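Local coordinates for thiazoline oxidase/subtilisin-like protease (Prochloron didemni, PDB 4H6X), which probably cleaves and transamidates precursor peptides as a subtilisin-like serine protease in the maturation of patellamide cyanobactins, at residues R304-K309 with M336-G341. Numbering follows the deposited sequence.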
loop_
_atom_site.group_PDB
_atom_site.type_symbol
_atom_site.label_atom_id
_atom_site.label_comp_id
_atom_site.label_asym_id
_atom_site.label_seq_id
_atom_site.Cartn_x
_atom_site.Cartn_y
_atom_site.Cartn_z
ATOM N N ARG A 304 -13.584 3.902 6.126
ATOM C CA ARG A 304 -12.677 4.963 6.562
ATOM C C ARG A 304 -13.034 5.481 7.956
ATOM O O ARG A 304 -12.164 5.617 8.816
ATOM C CB ARG A 304 -12.661 6.121 5.545
ATOM C CG ARG A 304 -11.541 7.135 5.760
ATOM C CD ARG A 304 -11.645 8.311 4.785
ATOM N NE ARG A 304 -12.675 9.234 5.239
ATOM C CZ ARG A 304 -12.459 10.306 6.001
ATOM N NH1 ARG A 304 -11.229 10.641 6.381
ATOM N NH2 ARG A 304 -13.488 11.049 6.379
ATOM N N THR A 305 -14.310 5.775 8.178
ATOM C CA THR A 305 -14.714 6.384 9.453
ATOM C C THR A 305 -14.635 5.365 10.594
ATOM O O THR A 305 -14.220 5.710 11.698
ATOM C CB THR A 305 -16.128 7.021 9.376
ATOM O OG1 THR A 305 -17.039 6.096 8.778
ATOM C CG2 THR A 305 -16.096 8.274 8.535
ATOM N N ALA A 306 -15.011 4.114 10.314
ATOM C CA ALA A 306 -14.880 3.029 11.297
ATOM C C ALA A 306 -13.447 2.877 11.786
ATOM O O ALA A 306 -13.226 2.721 12.992
ATOM C CB ALA A 306 -15.384 1.702 10.751
ATOM N N LEU A 307 -12.486 2.935 10.856
ATOM C CA LEU A 307 -11.069 2.884 11.199
ATOM C C LEU A 307 -10.626 4.096 12.007
ATOM O O LEU A 307 -9.921 3.951 13.015
ATOM C CB LEU A 307 -10.181 2.712 9.946
ATOM C CG LEU A 307 -10.275 1.367 9.225
ATOM C CD1 LEU A 307 -9.617 1.430 7.850
ATOM C CD2 LEU A 307 -9.693 0.246 10.086
ATOM N N LEU A 308 -11.033 5.292 11.586
ATOM C CA LEU A 308 -10.617 6.492 12.316
ATOM C C LEU A 308 -11.260 6.607 13.710
ATOM O O LEU A 308 -10.568 6.926 14.680
ATOM C CB LEU A 308 -10.847 7.767 11.494
ATOM C CG LEU A 308 -10.011 7.895 10.206
ATOM C CD1 LEU A 308 -10.582 9.009 9.344
ATOM C CD2 LEU A 308 -8.532 8.147 10.503
ATOM N N LYS A 309 -12.563 6.340 13.796
ATOM C CA LYS A 309 -13.311 6.446 15.059
ATOM C C LYS A 309 -12.836 5.475 16.128
ATOM O O LYS A 309 -12.908 5.776 17.315
ATOM C CB LYS A 309 -14.817 6.227 14.820
ATOM C CG LYS A 309 -15.511 7.417 14.171
ATOM C CD LYS A 309 -15.411 8.671 15.035
ATOM C CE LYS A 309 -16.607 9.591 14.806
ATOM N NZ LYS A 309 -16.505 10.843 15.607
ATOM N N MET A 336 -14.240 -3.579 13.215
ATOM C CA MET A 336 -15.128 -4.689 12.874
ATOM C C MET A 336 -16.452 -4.560 13.621
ATOM O O MET A 336 -17.524 -4.740 13.049
ATOM C CB MET A 336 -14.483 -6.021 13.239
ATOM C CG MET A 336 -13.220 -6.337 12.467
ATOM S SD MET A 336 -13.631 -7.117 10.913
ATOM C CE MET A 336 -13.833 -8.813 11.438
ATOM N N LYS A 337 -16.366 -4.258 14.909
ATOM C CA LYS A 337 -17.568 -4.059 15.714
ATOM C C LYS A 337 -18.434 -2.947 15.112
ATOM O O LYS A 337 -19.647 -3.101 15.001
ATOM C CB LYS A 337 -17.199 -3.764 17.168
ATOM C CG LYS A 337 -18.338 -4.019 18.142
ATOM C CD LYS A 337 -17.856 -4.761 19.382
ATOM C CE LYS A 337 -16.935 -3.912 20.250
ATOM N NZ LYS A 337 -15.900 -4.752 20.928
ATOM N N VAL A 338 -17.812 -1.849 14.687
ATOM C CA VAL A 338 -18.554 -0.732 14.084
ATOM C C VAL A 338 -19.208 -1.149 12.768
ATOM O O VAL A 338 -20.362 -0.827 12.515
ATOM C CB VAL A 338 -17.662 0.521 13.869
ATOM C CG1 VAL A 338 -18.323 1.516 12.917
ATOM C CG2 VAL A 338 -17.348 1.203 15.199
ATOM N N LEU A 339 -18.469 -1.875 11.934
ATOM C CA LEU A 339 -18.934 -2.184 10.592
ATOM C C LEU A 339 -19.944 -3.318 10.550
ATOM O O LEU A 339 -20.879 -3.269 9.771
ATOM C CB LEU A 339 -17.751 -2.514 9.666
ATOM C CG LEU A 339 -16.881 -1.331 9.239
ATOM C CD1 LEU A 339 -15.527 -1.804 8.719
ATOM C CD2 LEU A 339 -17.621 -0.482 8.209
ATOM N N PHE A 340 -19.742 -4.335 11.385
ATOM C CA PHE A 340 -20.516 -5.569 11.290
ATOM C C PHE A 340 -21.138 -6.019 12.619
ATOM O O PHE A 340 -21.887 -6.996 12.650
ATOM C CB PHE A 340 -19.649 -6.698 10.713
ATOM C CG PHE A 340 -18.813 -6.285 9.531
ATOM C CD1 PHE A 340 -19.390 -6.113 8.276
ATOM C CD2 PHE A 340 -17.448 -6.061 9.677
ATOM C CE1 PHE A 340 -18.615 -5.725 7.186
ATOM C CE2 PHE A 340 -16.669 -5.672 8.597
ATOM C CZ PHE A 340 -17.252 -5.503 7.351
ATOM N N GLY A 341 -20.832 -5.312 13.704
ATOM C CA GLY A 341 -21.334 -5.682 15.034
ATOM C C GLY A 341 -22.281 -4.631 15.582
ATOM O O GLY A 341 -23.040 -4.014 14.835
#
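Ala306 and Val338 bring the helices 300-309 and 332-340 closest here, their CA atoms 6.0 Å apart, and no hydrogen bond joins the two segments. The pair is a compact example of how a small residue lets helices approach closely: the first helix contributes a single methyl, Ala306 CB, against the branched side chains of Val338 and Leu339, and nearly all the contact is made through it. Ala306 CB points at the second helix and meets two consecutive residues there. Val338 reaches it chiefly with one branch, CG1 lying 3.7 Å from Ala306 CB. That branch stands anti to the backbone N of Val338 (chi1 165°), which carries it across to the alanine, near enough to brush Ala306 CA as well at 4.1 Å. Leu339 meets the same methyl differently, with the fork of its side chain instead of one tip. Its CG sits 3.7 Å from Ala306 CB, and CD1 and CD2 of the leucine follow at 4.1 and 4.0 Å from that methyl, so both branches share the touch almost evenly. At Ala306 CB, the directions to Val338 CG1 and Leu339 CG differ by about 83°, and the methyl is thus met from two distinct directions. The interface is small, 130 Å² in all, and purely apolar. Val338 also touches Thr310 and Pro343 in the adjoining loops. Alongside the pair, Leu307 and Met336 both rest on Leu287 of helix 273-293, which probably carries the catalytic serine at its start, as in subtilisins. The arrangement joins the last two modelled helices of the chain, C-terminal helices of a subtilisin-like fold packed through an alanine methyl and both resting on that long helix.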